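Local coordinates for protein restriction endonuclease (Mycobacterium sp., PDB 4F0Q) that cleaves DNA in a cytosine methylation-dependent manner, working as a tetramer with a probable modified-base-reading N-terminal domain and a magnesium-binding PD-(D/E)XK-type nuclease domain, at residues A[138-143]-A[147-152]; A[153-158]-A[243-248]. One frame throughout, in Å; residues are numbered along the deposited sequence.

Interaction 1: residues A[138-143]-A[147-152]; sequences AARLHA and REERLL
L141 and E149 carry most of this helix-to-helix contact, with R140 beside them. The L141 side chain lies between the two backbones: its CD2 is 3.5 Å from the carbonyl oxygen E149 O, while its other methyl, CD1, crosses the L152 side chain at a slant, 3.8 Å from L152 CB. The backbones also come close: L141 O sits 3.8 Å from R150 CA. R140 and E149 add a two-pronged salt bridge. R140 NH1 reaches E149 OE1 at 3.0 Å and R140 NH2 reaches E149 OE2 at 3.2 Å, one nitrogen to each oxygen. Both oxygens lie near the guanidinium plane, yet the two flat groups are turned 63° apart, and the nitrogens meet the carboxylate from above its plane. With CG anti to its carbonyl carbon (chi1 -68°) and an extended chain beyond, E149 reaches across to an arginine whose own chain bends at chi2. The N-H of T145 also binds E149 OE1, which ties the carboxylate to the connecting turn. R150 CG still touches L141 O, but the guanidinium turns to other partners, NH1 to G144 O and NE to V249 O. Two consecutive helices are thus joined by a short turn near the surface: helix 130-142 rests on strand 175-193, helix 147-150 abuts helix 243-251, and S200 of the second subunit packs against both R140 and E149.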
loop_
_atom_site.group_PDB
_atom_site.type_symbol
_atom_site.label_atom_id
_atom_site.label_comp_id
_atom_site.label_asym_id
_atom_site.label_seq_id
_atom_site.Cartn_x
_atom_site.Cartn_y
_atom_site.Cartn_z
ATOM N N ALA A 138 23.990 12.487 22.369
ATOM C CA ALA A 138 23.999 12.802 20.946
ATOM C C ALA A 138 22.576 12.904 20.411
ATOM O O ALA A 138 22.276 13.768 19.590
ATOM C CB ALA A 138 24.780 11.754 20.174
ATOM N N ALA A 139 21.704 12.020 20.888
ATOM C CA ALA A 139 20.313 11.978 20.447
ATOM C C ALA A 139 19.599 13.282 20.766
ATOM O O ALA A 139 18.714 13.714 20.028
ATOM C CB ALA A 139 19.587 10.807 21.088
ATOM N N ARG A 140 19.991 13.902 21.875
ATOM C CA ARG A 140 19.460 15.209 22.249
ATOM C C ARG A 140 19.713 16.259 21.162
ATOM O O ARG A 140 18.886 17.141 20.932
ATOM C CB ARG A 140 20.068 15.660 23.581
ATOM C CG ARG A 140 19.797 17.110 23.952
ATOM C CD ARG A 140 18.312 17.389 24.124
ATOM N NE ARG A 140 18.072 18.794 24.444
ATOM C CZ ARG A 140 17.876 19.745 23.537
ATOM N NH1 ARG A 140 17.880 19.447 22.244
ATOM N NH2 ARG A 140 17.671 20.996 23.922
ATOM N N LEU A 141 20.852 16.146 20.484
ATOM C CA LEU A 141 21.257 17.144 19.497
ATOM C C LEU A 141 20.906 16.763 18.058
ATOM O O LEU A 141 20.763 17.631 17.198
ATOM C CB LEU A 141 22.754 17.437 19.619
ATOM C CG LEU A 141 23.188 18.117 20.918
ATOM C CD1 LEU A 141 24.696 18.298 20.953
ATOM C CD2 LEU A 141 22.479 19.453 21.081
ATOM N N HIS A 142 20.768 15.467 17.800
ATOM C CA HIS A 142 20.369 14.993 16.480
ATOM C C HIS A 142 18.881 15.233 16.258
ATOM O O HIS A 142 18.379 15.122 15.140
ATOM C CB HIS A 142 20.714 13.514 16.304
ATOM C CG HIS A 142 22.159 13.266 16.009
ATOM N ND1 HIS A 142 22.596 12.748 14.810
ATOM C CD2 HIS A 142 23.271 13.474 16.754
ATOM C CE1 HIS A 142 23.912 12.642 14.829
ATOM N NE2 HIS A 142 24.346 13.076 15.998
ATOM N N ALA A 143 18.183 15.560 17.340
ATOM C CA ALA A 143 16.793 15.976 17.265
ATOM C C ALA A 143 16.662 17.383 17.836
ATOM O O ALA A 143 15.639 17.732 18.426
ATOM C CB ALA A 143 15.902 15.004 18.016
ATOM N N ARG A 147 18.486 25.168 14.545
ATOM C CA ARG A 147 19.694 24.984 13.751
ATOM C C ARG A 147 20.923 25.121 14.641
ATOM O O ARG A 147 21.937 24.456 14.428
ATOM C CB ARG A 147 19.747 26.011 12.616
ATOM C CG ARG A 147 20.966 25.880 11.722
ATOM C CD ARG A 147 20.971 26.918 10.615
ATOM N NE ARG A 147 22.075 26.705 9.682
ATOM C CZ ARG A 147 23.298 27.197 9.847
ATOM N NH1 ARG A 147 23.582 27.934 10.913
ATOM N NH2 ARG A 147 24.240 26.951 8.947
ATOM N N GLU A 148 20.815 25.983 15.647
ATOM C CA GLU A 148 21.912 26.241 16.567
ATOM C C GLU A 148 22.256 25.001 17.389
ATOM O O GLU A 148 23.422 24.752 17.697
ATOM C CB GLU A 148 21.558 27.403 17.496
ATOM C CG GLU A 148 22.757 28.047 18.162
ATOM C CD GLU A 148 23.628 28.804 17.179
ATOM O OE1 GLU A 148 23.078 29.383 16.219
ATOM O OE2 GLU A 148 24.864 28.815 17.362
ATOM N N GLU A 149 21.235 24.227 17.743
ATOM C CA GLU A 149 21.445 22.996 18.498
ATOM C C GLU A 149 22.007 21.894 17.608
ATOM O O GLU A 149 22.852 21.109 18.037
ATOM C CB GLU A 149 20.142 22.532 19.155
ATOM C CG GLU A 149 19.649 23.445 20.266
ATOM C CD GLU A 149 18.416 22.905 20.962
ATOM O OE1 GLU A 149 17.896 21.853 20.530
ATOM O OE2 GLU A 149 17.966 23.531 21.944
ATOM N N ARG A 150 21.536 21.844 16.365
ATOM C CA ARG A 150 21.973 20.822 15.420
ATOM C C ARG A 150 23.411 21.049 14.959
ATOM O O ARG A 150 24.073 20.124 14.489
ATOM C CB ARG A 150 21.025 20.756 14.221
ATOM C CG ARG A 150 19.623 20.289 14.579
ATOM C CD ARG A 150 18.762 20.086 13.344
ATOM N NE ARG A 150 18.430 21.343 12.681
ATOM C CZ ARG A 150 17.379 22.096 12.989
ATOM N NH1 ARG A 150 16.555 21.722 13.958
ATOM N NH2 ARG A 150 17.152 23.223 12.331
ATOM N N LEU A 151 23.887 22.282 15.099
ATOM C CA LEU A 151 25.273 22.613 14.781
ATOM C C LEU A 151 26.230 21.895 15.725
ATOM O O LEU A 151 27.372 21.609 15.368
ATOM C CB LEU A 151 25.496 24.125 14.870
ATOM C CG LEU A 151 25.047 24.981 13.686
ATOM C CD1 LEU A 151 25.034 26.453 14.064
ATOM C CD2 LEU A 151 25.962 24.747 12.499
ATOM N N LEU A 152 25.748 21.604 16.930
ATOM C CA LEU A 152 26.562 20.979 17.967
ATOM C C LEU A 152 26.544 19.457 17.879
ATOM O O LEU A 152 27.404 18.790 18.454
ATOM C CB LEU A 152 26.072 21.412 19.349
ATOM C CG LEU A 152 26.091 22.912 19.639
ATOM C CD1 LEU A 152 25.432 23.201 20.978
ATOM C CD2 LEU A 152 27.517 23.429 19.618
#

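Interaction 2: residues A[153-158]-A[243-248]; sequences APPLFL and ESWIRW
P155 lies over one face of the W245 indole, and only the CE3 corner of W248 approaches the opposite face, near the rim. On the first face P155 CB makes a CH-pi contact, 4.2 Å from the centroid of the six-membered ring and 28° off its normal; P155 CG stands nearer the rim, 3.8 Å from W245 CZ2. The proline and the tryptophan side chain cross at about a right angle, and P155 CA comes within 3.5 Å of W245 CH2. At the NE1 corner of the edge, W245 donates to a water lying in the ring plane at 3.0 Å. That water, 2.7 Å from A153 O, probably donates to the carbonyl, though it has other acceptors within reach; one molecule thus links a buried indole N-H to the loop. W248 meets the loop by its edge, where A153 CB lies near the ring plane, 3.6 Å from CH2. Both tryptophans hold CG anti to the backbone N (chi1 -167° in W245, 170° in W248), which sends the two indoles, about one helical turn apart, off the same side of the helix toward 153-155. The result is a buried aromatic layer in the N-terminal domain, seating helix 243-251 against the loop that leads into strand 156-166. W223 of helix 222-227 adds an edge-to-face partner for W245 and also touches P155, while I183 of strand 175-193 packs on both tryptophans. P155 and F157 bond through their backbones to I85 and I87 of strand 85-89.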
loop_
_atom_site.group_PDB
_atom_site.type_symbol
_atom_site.label_atom_id
_atom_site.label_comp_id
_atom_site.label_asym_id
_atom_site.label_seq_id
_atom_site.Cartn_x
_atom_site.Cartn_y
_atom_site.Cartn_z
ATOM N N ALA A 153 25.560 18.917 17.164
ATOM C CA ALA A 153 25.376 17.471 17.061
ATOM C C ALA A 153 26.589 16.762 16.468
ATOM O O ALA A 153 26.998 17.053 15.343
ATOM C CB ALA A 153 24.128 17.154 16.249
ATOM N N PRO A 154 27.168 15.822 17.230
ATOM C CA PRO A 154 28.331 15.047 16.788
ATOM C C PRO A 154 27.960 13.987 15.755
ATOM O O PRO A 154 27.126 13.125 16.033
ATOM C CB PRO A 154 28.817 14.383 18.078
ATOM C CG PRO A 154 27.600 14.280 18.928
ATOM C CD PRO A 154 26.765 15.486 18.607
ATOM N N PRO A 155 28.573 14.055 14.564
ATOM C CA PRO A 155 28.350 13.075 13.495
ATOM C C PRO A 155 28.719 11.663 13.932
ATOM O O PRO A 155 29.714 11.478 14.631
ATOM C CB PRO A 155 29.302 13.544 12.390
ATOM C CG PRO A 155 29.502 14.994 12.652
ATOM C CD PRO A 155 29.478 15.137 14.142
ATOM N N LEU A 156 27.922 10.681 13.526
ATOM C CA LEU A 156 28.215 9.288 13.843
ATOM C C LEU A 156 28.953 8.598 12.701
ATOM O O LEU A 156 28.338 8.086 11.765
ATOM C CB LEU A 156 26.935 8.521 14.195
ATOM C CG LEU A 156 26.561 8.442 15.678
ATOM C CD1 LEU A 156 26.261 9.821 16.254
ATOM C CD2 LEU A 156 25.382 7.504 15.884
ATOM N N PHE A 157 30.280 8.597 12.789
ATOM C CA PHE A 157 31.120 7.933 11.801
ATOM C C PHE A 157 31.135 6.431 12.044
ATOM O O PHE A 157 31.680 5.959 13.042
ATOM C CB PHE A 157 32.543 8.491 11.843
ATOM C CG PHE A 157 32.718 9.764 11.067
ATOM C CD1 PHE A 157 31.973 10.889 11.378
ATOM C CD2 PHE A 157 33.632 9.837 10.031
ATOM C CE1 PHE A 157 32.131 12.060 10.662
ATOM C CE2 PHE A 157 33.798 11.007 9.314
ATOM C CZ PHE A 157 33.047 12.120 9.631
ATOM N N LEU A 158 30.531 5.687 11.127
ATOM C CA LEU A 158 30.397 4.246 11.286
ATOM C C LEU A 158 31.600 3.489 10.736
ATOM O O LEU A 158 32.117 3.811 9.669
ATOM C CB LEU A 158 29.113 3.754 10.615
ATOM C CG LEU A 158 27.829 4.436 11.093
ATOM C CD1 LEU A 158 26.619 3.906 10.342
ATOM C CD2 LEU A 158 27.654 4.259 12.593
ATOM N N GLU A 243 27.165 18.358 1.862
ATOM C CA GLU A 243 26.022 19.240 1.645
ATOM C C GLU A 243 24.771 18.717 2.343
ATOM O O GLU A 243 23.934 19.495 2.801
ATOM C CB GLU A 243 25.752 19.408 0.147
ATOM C CG GLU A 243 26.859 20.116 -0.622
ATOM C CD GLU A 243 26.835 21.626 -0.444
ATOM O OE1 GLU A 243 26.022 22.126 0.362
ATOM O OE2 GLU A 243 27.631 22.315 -1.117
ATOM N N SER A 244 24.652 17.395 2.419
ATOM C CA SER A 244 23.506 16.755 3.057
ATOM C C SER A 244 23.447 17.073 4.548
ATOM O O SER A 244 22.370 17.312 5.101
ATOM C CB SER A 244 23.556 15.240 2.845
ATOM O OG SER A 244 24.758 14.692 3.359
ATOM N N TRP A 245 24.609 17.079 5.193
ATOM C CA TRP A 245 24.683 17.368 6.618
ATOM C C TRP A 245 24.375 18.835 6.887
ATOM O O TRP A 245 23.779 19.176 7.906
ATOM C CB TRP A 245 26.058 17.006 7.183
ATOM C CG TRP A 245 26.086 17.000 8.678
ATOM C CD1 TRP A 245 26.307 18.067 9.499
ATOM C CD2 TRP A 245 25.873 15.873 9.535
ATOM N NE1 TRP A 245 26.251 17.673 10.814
ATOM C CE2 TRP A 245 25.986 16.329 10.862
ATOM C CE3 TRP A 245 25.604 14.520 9.308
ATOM C CZ2 TRP A 245 25.836 15.483 11.959
ATOM C CZ3 TRP A 245 25.457 13.681 10.396
ATOM C CH2 TRP A 245 25.571 14.165 11.705
ATOM N N ILE A 246 24.789 19.699 5.965
ATOM C CA ILE A 246 24.481 21.122 6.051
ATOM C C ILE A 246 22.975 21.334 5.920
ATOM O O ILE A 246 22.372 22.107 6.676
ATOM C CB ILE A 246 25.219 21.918 4.958
ATOM C CG1 ILE A 246 26.733 21.744 5.108
ATOM C CG2 ILE A 246 24.842 23.389 5.013
ATOM C CD1 ILE A 246 27.541 22.441 4.036
ATOM N N ARG A 247 22.373 20.630 4.965
ATOM C CA ARG A 247 20.931 20.692 4.761
ATOM C C ARG A 247 20.181 20.195 5.991
ATOM O O ARG A 247 19.153 20.754 6.362
ATOM C CB ARG A 247 20.509 19.879 3.535
ATOM C CG ARG A 247 19.009 19.919 3.287
ATOM C CD ARG A 247 18.551 18.864 2.297
ATOM N NE ARG A 247 17.098 18.712 2.329
ATOM C CZ ARG A 247 16.413 17.852 1.583
ATOM N NH1 ARG A 247 17.048 17.057 0.732
ATOM N NH2 ARG A 247 15.093 17.789 1.686
ATOM N N TRP A 248 20.695 19.143 6.622
ATOM C CA TRP A 248 20.080 18.641 7.846
ATOM C C TRP A 248 20.199 19.654 8.978
ATOM O O TRP A 248 19.247 19.870 9.729
ATOM C CB TRP A 248 20.694 17.312 8.284
ATOM C CG TRP A 248 20.242 16.917 9.657
ATOM C CD1 TRP A 248 19.057 16.330 9.991
ATOM C CD2 TRP A 248 20.957 17.104 10.884
ATOM N NE1 TRP A 248 18.992 16.131 11.348
ATOM C CE2 TRP A 248 20.147 16.597 11.919
ATOM C CE3 TRP A 248 22.206 17.644 11.207
ATOM C CZ2 TRP A 248 20.545 16.614 13.254
ATOM C CZ3 TRP A 248 22.598 17.662 12.534
ATOM C CH2 TRP A 248 21.771 17.149 13.540
HETATM O O HOH W 1 26.177 18.912 13.549
#

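From the N terminus, interaction 1 comes first and closes a short loop of three residues between helix 130-142 and helix 147-150. The chain then passes directly from L152 into A153, where interaction 2 opens; this one spans 84 residues, rich in strand, before helix 243-251 returns. The two are therefore in series, neither nested nor crossed, with centres about 10 Å apart. They also touch: H142 NE2 probably hydrogen-bonds P154 O at 2.8 Å, and L141 O packs on A153 CB. Together they join the helical corner, helix 243-251 and the start of strand 156-166 into one region of the N-terminal domain.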